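Local coordinates for penicillin-binding protein 2B (Streptococcus pneumoniae, PDB 2WAD) that cross-links the peptides of adjacent glycan strands in cell-wall peptidoglycan as a transpeptidase of the elongation machinery, and is a target of penicillin, at residues P70-T83 and G214-T228. Numbering follows the deposited sequence.
Sequences PLVENTLKQVVSFT and GISISTSWDRKILET. Unlike the reference sequence in segment 214-228: Ile225 (reference Val).
Val72 to Phe82 pair with Ile225 to Ile215 as two long antiparallel strands, a twisted β-ribbon that illustrates how strands separated by some 130 residues can pair along their whole length, here in the N-terminal dimerisation domain, away from the transpeptidase active site. Strand 189-191 flanks 72-83 on its other side, completing a three-stranded sheet. Backbone bonds recur at alternate residues: Ser81 N reaches Ser216 O (2.8 Å) almost straight, at 172°, whereas Glu73 N gives Lys224 O a weak, bent bond.

Ionic contacts cross the face bearing Glu73, Thr75 and Lys77. With CG between its backbone N and carbonyl carbon (chi1 53°) and the chain extended beyond, Lys77 runs back over Ser220 CB, and its NZ meets Asp222 OD1 at 2.8 Å from above the carboxylate plane. Lys224 lies alongside Glu73, Lys224 NZ making a long, weak salt bridge to Glu73 OE2.

On the opposite face Arg223 bends at chi2 and chi3, which brings one face of its guanidinium against Val72 CG2, the methyl sitting over its centre. Arg223 NH1 donates to Asn74 OD1 (3.2 Å), which lies in the guanidinium plane, while the donor sits tilted from the plane of the amide carbonyl; Glu269 pairs with Arg223 NE, and Arg60 O takes Asn74 ND2.

Farther along that face the contact turns apolar. Ile215 CD1 lies obliquely against the Phe82 ring, 3.8 Å from Phe82 CD1, while Val80 sends its CG1 branch to Ile215 and its CG2 branch to Ile217 CD1 (3.9 Å); helix 199-208 packs on Val80 and Ile217.

On the face of Lys77, Ser81 OG and Ser218 OG, on diagonally placed residues, share a hydrogen bond of 3.0 Å. At the end near Leu71, one water donates to Leu71 O and Leu226 O and accepts from Thr228 OG1 at 2.6 Å.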
ATOM      1  N   PRO A  70      15.526  11.804  -1.650  1.00 41.38           N
ATOM      2  CA  PRO A  70      14.863  11.048  -2.705  1.00 40.00           C
ATOM      3  C   PRO A  70      14.732   9.583  -2.329  1.00 39.20           C
ATOM      4  O   PRO A  70      15.600   9.030  -1.655  1.00 39.54           O
ATOM      5  CB  PRO A  70      15.790  11.216  -3.912  1.00 43.06           C
ATOM      6  CG  PRO A  70      17.117  11.624  -3.351  1.00 44.13           C
ATOM      7  CD  PRO A  70      16.860  12.300  -2.041  1.00 41.21           C
ATOM      8  N   LEU A  71      13.637   8.967  -2.758  1.00 36.82           N
ATOM      9  CA  LEU A  71      13.445   7.543  -2.573  1.00 36.37           C
ATOM     10  C   LEU A  71      13.594   6.762  -3.870  1.00 35.43           C
ATOM     11  O   LEU A  71      13.723   5.540  -3.845  1.00 36.78           O
ATOM     12  CB  LEU A  71      12.075   7.281  -1.966  1.00 33.49           C
ATOM     13  CG  LEU A  71      11.827   8.021  -0.651  1.00 36.35           C
ATOM     14  CD1 LEU A  71      10.437   7.610  -0.140  1.00 28.57           C
ATOM     15  CD2 LEU A  71      12.926   7.657   0.366  1.00 31.08           C
ATOM     16  N   VAL A  72      13.545   7.463  -4.995  1.00 36.99           N
ATOM     17  CA  VAL A  72      13.710   6.848  -6.306  1.00 41.22           C
ATOM     18  C   VAL A  72      14.620   7.689  -7.193  1.00 43.72           C
ATOM     19  O   VAL A  72      15.138   8.727  -6.780  1.00 44.24           O
ATOM     20  CB  VAL A  72      12.388   6.722  -7.067  1.00 41.46           C
ATOM     21  CG1 VAL A  72      11.429   5.817  -6.315  1.00 41.17           C
ATOM     22  CG2 VAL A  72      11.809   8.105  -7.320  1.00 42.50           C
ATOM     23  N   GLU A  73      14.788   7.241  -8.430  1.00 45.44           N
ATOM     24  CA  GLU A  73      15.806   7.804  -9.303  1.00 48.62           C
ATOM     25  C   GLU A  73      15.363   7.597 -10.738  1.00 47.26           C
ATOM     26  O   GLU A  73      14.962   6.495 -11.105  1.00 49.41           O
ATOM     27  CB  GLU A  73      17.116   7.045  -9.104  1.00 50.26           C
ATOM     28  CG  GLU A  73      18.308   7.650  -9.812  1.00 59.25           C
ATOM     29  CD  GLU A  73      19.083   8.547  -8.874  1.00 69.84           C
ATOM     30  OE1 GLU A  73      18.414   9.289  -8.112  1.00 76.62           O
ATOM     31  OE2 GLU A  73      20.334   8.484  -8.869  1.00 67.78           O
ATOM     32  N   ASN A  74      15.440   8.655 -11.537  1.00 48.38           N
ATOM     33  CA  ASN A  74      15.275   8.541 -12.981  1.00 48.71           C
ATOM     34  C   ASN A  74      16.654   8.550 -13.619  1.00 50.07           C
ATOM     35  O   ASN A  74      17.354   9.562 -13.582  1.00 50.49           O
ATOM     36  CB  ASN A  74      14.453   9.707 -13.518  1.00 48.06           C
ATOM     37  CG  ASN A  74      12.969   9.529 -13.282  1.00 49.12           C
ATOM     38  OD1 ASN A  74      12.482   8.411 -13.181  1.00 47.30           O
ATOM     39  ND2 ASN A  74      12.240  10.636 -13.221  1.00 48.12           N
ATOM     40  N   THR A  75      17.059   7.422 -14.190  1.00 51.14           N
ATOM     41  CA  THR A  75      18.426   7.308 -14.665  1.00 52.97           C
ATOM     42  C   THR A  75      18.453   7.381 -16.192  1.00 53.88           C
ATOM     43  O   THR A  75      17.546   6.893 -16.866  1.00 52.85           O
ATOM     44  CB  THR A  75      19.160   6.106 -14.014  1.00 53.78           C
ATOM     45  OG1 THR A  75      20.394   5.841 -14.693  1.00 59.96           O
ATOM     46  CG2 THR A  75      18.293   4.855 -13.961  1.00 53.61           C
ATOM     47  N   LEU A  76      19.470   8.047 -16.728  1.00 55.12           N
ATOM     48  CA  LEU A  76      19.533   8.361 -18.154  1.00 56.84           C
ATOM     49  C   LEU A  76      20.383   7.306 -18.871  1.00 56.47           C
ATOM     50  O   LEU A  76      21.489   6.999 -18.422  1.00 58.65           O
ATOM     51  CB  LEU A  76      20.153   9.754 -18.343  1.00 56.86           C
ATOM     52  CG  LEU A  76      19.370  10.881 -19.033  1.00 60.69           C
ATOM     53  CD1 LEU A  76      19.688  12.244 -18.429  1.00 61.26           C
ATOM     54  CD2 LEU A  76      19.545  10.918 -20.555  1.00 63.62           C
ATOM     55  N   LYS A  77      19.870   6.740 -19.962  1.00 55.05           N
ATOM     56  CA  LYS A  77      20.635   5.798 -20.788  1.00 53.16           C
ATOM     57  C   LYS A  77      20.716   6.244 -22.250  1.00 52.21           C
ATOM     58  O   LYS A  77      20.031   7.180 -22.668  1.00 52.04           O
ATOM     59  CB  LYS A  77      20.048   4.386 -20.698  1.00 52.20           C
ATOM     60  CG  LYS A  77      18.562   4.335 -21.006  1.00 56.77           C
ATOM     61  CD  LYS A  77      17.930   2.985 -20.701  1.00 61.86           C
ATOM     62  CE  LYS A  77      16.434   3.008 -21.015  1.00 65.45           C
ATOM     63  NZ  LYS A  77      15.681   1.841 -20.450  1.00 68.02           N
ATOM     64  N   GLN A  78      21.565   5.579 -23.028  1.00 50.19           N
ATOM     65  CA  GLN A  78      21.597   5.796 -24.470  1.00 46.55           C
ATOM     66  C   GLN A  78      20.943   4.621 -25.186  1.00 43.76           C
ATOM     67  O   GLN A  78      21.133   3.478 -24.782  1.00 42.90           O
ATOM     68  CB  GLN A  78      23.031   5.989 -24.955  1.00 47.66           C
ATOM     69  CG  GLN A  78      23.715   7.176 -24.313  1.00 50.10           C
ATOM     70  CD  GLN A  78      24.219   8.151 -25.347  1.00 58.94           C
ATOM     71  OE1 GLN A  78      23.434   8.871 -25.971  1.00 62.28           O
ATOM     72  NE2 GLN A  78      25.535   8.172 -25.548  1.00 60.84           N
ATOM     73  N   VAL A  79      20.186   4.903 -26.243  1.00 40.08           N
ATOM     74  CA  VAL A  79      19.260   3.927 -26.816  1.00 37.85           C
ATOM     75  C   VAL A  79      19.165   4.099 -28.332  1.00 37.34           C
ATOM     76  O   VAL A  79      19.330   5.205 -28.840  1.00 35.20           O
ATOM     77  CB  VAL A  79      17.858   4.092 -26.160  1.00 39.09           C
ATOM     78  CG1 VAL A  79      16.736   3.778 -27.114  1.00 39.34           C
ATOM     79  CG2 VAL A  79      17.727   3.237 -24.893  1.00 33.90           C
ATOM     80  N   VAL A  80      18.926   3.014 -29.064  1.00 37.16           N
ATOM     81  CA  VAL A  80      18.549   3.136 -30.470  1.00 36.64           C
ATOM     82  C   VAL A  80      17.058   3.454 -30.574  1.00 36.32           C
ATOM     83  O   VAL A  80      16.235   2.693 -30.060  1.00 35.57           O
ATOM     84  CB  VAL A  80      18.869   1.878 -31.300  1.00 36.01           C
ATOM     85  CG1 VAL A  80      18.390   2.067 -32.741  1.00 34.46           C
ATOM     86  CG2 VAL A  80      20.364   1.609 -31.283  1.00 38.55           C
ATOM     87  N   SER A  81      16.731   4.571 -31.229  1.00 34.27           N
ATOM     88  CA  SER A  81      15.344   5.010 -31.394  1.00 34.56           C
ATOM     89  C   SER A  81      14.945   4.877 -32.856  1.00 33.81           C
ATOM     90  O   SER A  81      15.787   5.075 -33.736  1.00 30.83           O
ATOM     91  CB  SER A  81      15.177   6.475 -30.995  1.00 33.12           C
ATOM     92  OG  SER A  81      14.966   6.605 -29.606  1.00 41.73           O
ATOM     93  N   PHE A  82      13.672   4.556 -33.096  1.00 31.90           N
ATOM     94  CA  PHE A  82      13.121   4.528 -34.450  1.00 31.92           C
ATOM     95  C   PHE A  82      11.907   5.432 -34.572  1.00 31.88           C
ATOM     96  O   PHE A  82      10.951   5.301 -33.819  1.00 31.68           O
ATOM     97  CB  PHE A  82      12.733   3.113 -34.859  1.00 30.32           C
ATOM     98  CG  PHE A  82      12.189   3.013 -36.261  1.00 33.13           C
ATOM     99  CD1 PHE A  82      12.954   3.409 -37.345  1.00 29.26           C
ATOM    100  CD2 PHE A  82      10.913   2.510 -36.493  1.00 35.51           C
ATOM    101  CE1 PHE A  82      12.468   3.303 -38.634  1.00 29.81           C
ATOM    102  CE2 PHE A  82      10.416   2.406 -37.789  1.00 28.79           C
ATOM    103  CZ  PHE A  82      11.196   2.805 -38.859  1.00 30.81           C
ATOM    104  N   THR A  83      11.959   6.352 -35.523  1.00 32.14           N
ATOM    105  CA  THR A  83      10.840   7.236 -35.808  1.00 33.67           C
ATOM    106  C   THR A  83      10.249   6.788 -37.134  1.00 33.20           C
ATOM    107  O   THR A  83      10.955   6.759 -38.133  1.00 29.65           O
ATOM    108  CB  THR A  83      11.341   8.675 -35.916  1.00 34.58           C
ATOM    109  OG1 THR A  83      11.571   9.145 -34.585  1.00 36.84           O
ATOM    110  CG2 THR A  83      10.321   9.580 -36.611  1.00 33.90           C
ATOM    111  N   GLY A 214      14.922   7.039 -40.185  1.00 37.59           N
ATOM    112  CA  GLY A 214      14.153   6.913 -38.968  1.00 34.14           C
ATOM    113  C   GLY A 214      15.047   6.590 -37.790  1.00 34.31           C
ATOM    114  O   GLY A 214      14.693   6.867 -36.643  1.00 32.16           O
ATOM    115  N   ILE A 215      16.214   6.013 -38.063  1.00 33.52           N
ATOM    116  CA  ILE A 215      17.055   5.514 -36.976  1.00 33.13           C
ATOM    117  C   ILE A 215      18.016   6.562 -36.428  1.00 32.75           C
ATOM    118  O   ILE A 215      18.650   7.297 -37.176  1.00 31.46           O
ATOM    119  CB  ILE A 215      17.822   4.235 -37.359  1.00 33.62           C
ATOM    120  CG1 ILE A 215      16.845   3.065 -37.490  1.00 27.50           C
ATOM    121  CG2 ILE A 215      18.888   3.927 -36.297  1.00 31.85           C
ATOM    122  CD1 ILE A 215      16.396   2.531 -36.141  1.00 27.29           C
ATOM    123  N   SER A 216      18.120   6.619 -35.107  1.00 31.83           N
ATOM    124  CA  SER A 216      19.043   7.555 -34.489  1.00 33.70           C
ATOM    125  C   SER A 216      19.355   7.068 -33.075  1.00 32.66           C
ATOM    126  O   SER A 216      18.657   6.212 -32.534  1.00 33.13           O
ATOM    127  CB  SER A 216      18.443   8.965 -34.458  1.00 33.89           C
ATOM    128  OG  SER A 216      17.627   9.147 -33.304  1.00 33.07           O
ATOM    129  N   ILE A 217      20.429   7.591 -32.494  1.00 34.10           N
ATOM    130  CA  ILE A 217      20.708   7.362 -31.077  1.00 35.18           C
ATOM    131  C   ILE A 217      20.055   8.495 -30.299  1.00 36.86           C
ATOM    132  O   ILE A 217      20.084   9.642 -30.731  1.00 38.72           O
ATOM    133  CB  ILE A 217      22.234   7.345 -30.795  1.00 35.22           C
ATOM    134  CG1 ILE A 217      22.920   6.157 -31.485  1.00 30.04           C
ATOM    135  CG2 ILE A 217      22.512   7.343 -29.300  1.00 32.41           C
ATOM    136  CD1 ILE A 217      22.576   4.805 -30.878  1.00 27.97           C
ATOM    137  N   SER A 218      19.428   8.169 -29.175  1.00 41.80           N
ATOM    138  CA  SER A 218      19.003   9.174 -28.206  1.00 43.31           C
ATOM    139  C   SER A 218      18.989   8.562 -26.808  1.00 45.23           C
ATOM    140  O   SER A 218      19.409   7.419 -26.610  1.00 44.78           O
ATOM    141  CB  SER A 218      17.647   9.782 -28.582  1.00 42.96           C
ATOM    142  OG  SER A 218      16.593   8.858 -28.389  1.00 40.83           O
ATOM    143  N   THR A 219      18.511   9.334 -25.840  1.00 47.91           N
ATOM    144  CA  THR A 219      18.572   8.937 -24.438  1.00 50.24           C
ATOM    145  C   THR A 219      17.173   8.663 -23.907  1.00 49.82           C
ATOM    146  O   THR A 219      16.253   9.398 -24.238  1.00 50.60           O
ATOM    147  CB  THR A 219      19.159  10.073 -23.583  1.00 51.92           C
ATOM    148  OG1 THR A 219      18.135  11.046 -23.341  1.00 55.49           O
ATOM    149  CG2 THR A 219      20.349  10.740 -24.284  1.00 48.64           C
ATOM    150  N   SER A 220      17.026   7.620 -23.093  1.00 51.19           N
ATOM    151  CA  SER A 220      15.757   7.263 -22.447  1.00 52.85           C
ATOM    152  C   SER A 220      15.873   7.269 -20.905  1.00 54.05           C
ATOM    153  O   SER A 220      16.712   7.992 -20.366  1.00 53.25           O
ATOM    154  CB  SER A 220      15.310   5.894 -22.964  1.00 53.49           C
ATOM    155  OG  SER A 220      14.000   5.563 -22.534  1.00 53.49           O
ATOM    156  N   TRP A 221      15.038   6.497 -20.203  1.00 55.21           N
ATOM    157  CA  TRP A 221      15.142   6.323 -18.739  1.00 57.73           C
ATOM    158  C   TRP A 221      14.905   4.904 -18.228  1.00 56.97           C
ATOM    159  O   TRP A 221      14.073   4.155 -18.751  1.00 57.99           O
ATOM    160  CB  TRP A 221      14.140   7.176 -17.947  1.00 58.81           C
ATOM    161  CG  TRP A 221      14.103   8.600 -18.293  1.00 64.04           C
ATOM    162  CD1 TRP A 221      14.951   9.576 -17.864  1.00 69.36           C
ATOM    163  CD2 TRP A 221      13.141   9.235 -19.134  1.00 71.12           C
ATOM    164  NE1 TRP A 221      14.588  10.785 -18.410  1.00 73.87           N
ATOM    165  CE2 TRP A 221      13.479  10.602 -19.195  1.00 73.71           C
ATOM    166  CE3 TRP A 221      12.032   8.777 -19.854  1.00 71.92           C
ATOM    167  CZ2 TRP A 221      12.747  11.520 -19.954  1.00 77.69           C
ATOM    168  CZ3 TRP A 221      11.307   9.689 -20.610  1.00 77.16           C
ATOM    169  CH2 TRP A 221      11.666  11.047 -20.653  1.00 77.28           C
ATOM    170  N   ASP A 222      15.616   4.566 -17.160  1.00 54.60           N
ATOM    171  CA  ASP A 222      15.165   3.513 -16.269  1.00 53.83           C
ATOM    172  C   ASP A 222      14.692   4.217 -15.003  1.00 51.20           C
ATOM    173  O   ASP A 222      15.132   5.319 -14.675  1.00 48.37           O
ATOM    174  CB  ASP A 222      16.290   2.516 -15.973  1.00 54.98           C
ATOM    175  CG  ASP A 222      16.708   1.728 -17.211  1.00 58.50           C
ATOM    176  OD1 ASP A 222      15.853   1.003 -17.768  1.00 62.97           O
ATOM    177  OD2 ASP A 222      17.883   1.836 -17.626  1.00 58.41           O
ATOM    178  N   ARG A 223      13.753   3.589 -14.314  1.00 48.81           N
ATOM    179  CA  ARG A 223      13.323   4.087 -13.027  1.00 47.44           C
ATOM    180  C   ARG A 223      13.951   3.162 -11.998  1.00 47.58           C
ATOM    181  O   ARG A 223      13.727   1.949 -12.041  1.00 48.86           O
ATOM    182  CB  ARG A 223      11.803   3.994 -12.952  1.00 46.79           C
ATOM    183  CG  ARG A 223      11.196   4.239 -11.585  1.00 49.53           C
ATOM    184  CD  ARG A 223      11.176   5.724 -11.261  1.00 47.04           C
ATOM    185  NE  ARG A 223      10.049   6.074 -10.407  1.00 36.36           N
ATOM    186  CZ  ARG A 223       9.539   7.298 -10.343  1.00 39.81           C
ATOM    187  NH1 ARG A 223      10.055   8.267 -11.081  1.00 31.70           N
ATOM    188  NH2 ARG A 223       8.506   7.559  -9.563  1.00 37.01           N
ATOM    189  N   LYS A 224      14.738   3.718 -11.079  1.00 45.86           N
ATOM    190  CA  LYS A 224      15.225   2.901  -9.968  1.00 44.87           C
ATOM    191  C   LYS A 224      14.786   3.306  -8.551  1.00 41.70           C
ATOM    192  O   LYS A 224      14.609   4.484  -8.264  1.00 39.99           O
ATOM    193  CB  LYS A 224      16.723   2.605 -10.095  1.00 45.77           C
ATOM    194  CG  LYS A 224      17.663   3.569  -9.409  1.00 46.11           C
ATOM    195  CD  LYS A 224      19.038   2.931  -9.325  1.00 51.65           C
ATOM    196  CE  LYS A 224      20.111   3.905  -9.781  1.00 53.59           C
ATOM    197  NZ  LYS A 224      20.196   5.052  -8.833  1.00 51.50           N
ATOM    198  N   ILE A 225      14.563   2.308  -7.703  1.00 41.03           N
ATOM    199  CA  ILE A 225      14.214   2.482  -6.294  1.00 41.13           C
ATOM    200  C   ILE A 225      15.494   2.425  -5.470  1.00 41.21           C
ATOM    201  O   ILE A 225      16.207   1.428  -5.513  1.00 42.95           O
ATOM    202  CB  ILE A 225      13.282   1.347  -5.815  1.00 39.32           C
ATOM    203  CG1 ILE A 225      12.070   1.248  -6.751  1.00 40.67           C
ATOM    204  CG2 ILE A 225      12.804   1.622  -4.410  1.00 38.11           C
ATOM    205  CD1 ILE A 225      11.607  -0.155  -7.064  1.00 38.27           C
ATOM    206  N   LEU A 226      15.805   3.496  -4.746  1.00 41.50           N
ATOM    207  CA  LEU A 226      17.021   3.519  -3.936  1.00 43.22           C
ATOM    208  C   LEU A 226      16.907   2.599  -2.728  1.00 43.77           C
ATOM    209  O   LEU A 226      15.804   2.315  -2.265  1.00 44.12           O
ATOM    210  CB  LEU A 226      17.347   4.939  -3.482  1.00 42.66           C
ATOM    211  CG  LEU A 226      17.365   6.027  -4.554  1.00 46.05           C
ATOM    212  CD1 LEU A 226      17.547   7.393  -3.918  1.00 48.95           C
ATOM    213  CD2 LEU A 226      18.487   5.772  -5.545  1.00 51.78           C
ATOM    214  N   GLU A 227      18.041   2.128  -2.223  1.00 44.54           N
ATOM    215  CA  GLU A 227      18.034   1.319  -1.007  1.00 47.74           C
ATOM    216  C   GLU A 227      17.681   2.155   0.224  1.00 44.81           C
ATOM    217  O   GLU A 227      18.477   2.952   0.706  1.00 46.81           O
ATOM    218  CB  GLU A 227      19.364   0.583  -0.843  1.00 47.08           C
ATOM    219  CG  GLU A 227      19.614  -0.430  -1.959  1.00 58.50           C
ATOM    220  CD  GLU A 227      20.596  -1.528  -1.567  1.00 63.68           C
ATOM    221  OE1 GLU A 227      21.503  -1.255  -0.750  1.00 62.52           O
ATOM    222  OE2 GLU A 227      20.451  -2.661  -2.080  1.00 60.09           O
ATOM    223  N   THR A 228      16.455   2.015   0.709  1.00 44.46           N
ATOM    224  CA  THR A 228      16.026   2.746   1.896  1.00 40.32           C
ATOM    225  C   THR A 228      14.964   1.903   2.570  1.00 40.38           C
ATOM    226  O   THR A 228      14.482   0.929   1.987  1.00 41.43           O
ATOM    227  CB  THR A 228      15.470   4.163   1.561  1.00 40.37           C
ATOM    228  OG1 THR A 228      14.137   4.056   1.057  1.00 32.70           O
ATOM    229  CG2 THR A 228      16.343   4.869   0.533  1.00 36.68           C
TER
HETATM  230  O   HOH W   1      13.628   3.998  -1.524  1.00 31.55           O
HETATM  231  O   HOH W   2      14.638   8.024 -34.314  1.00 40.27           O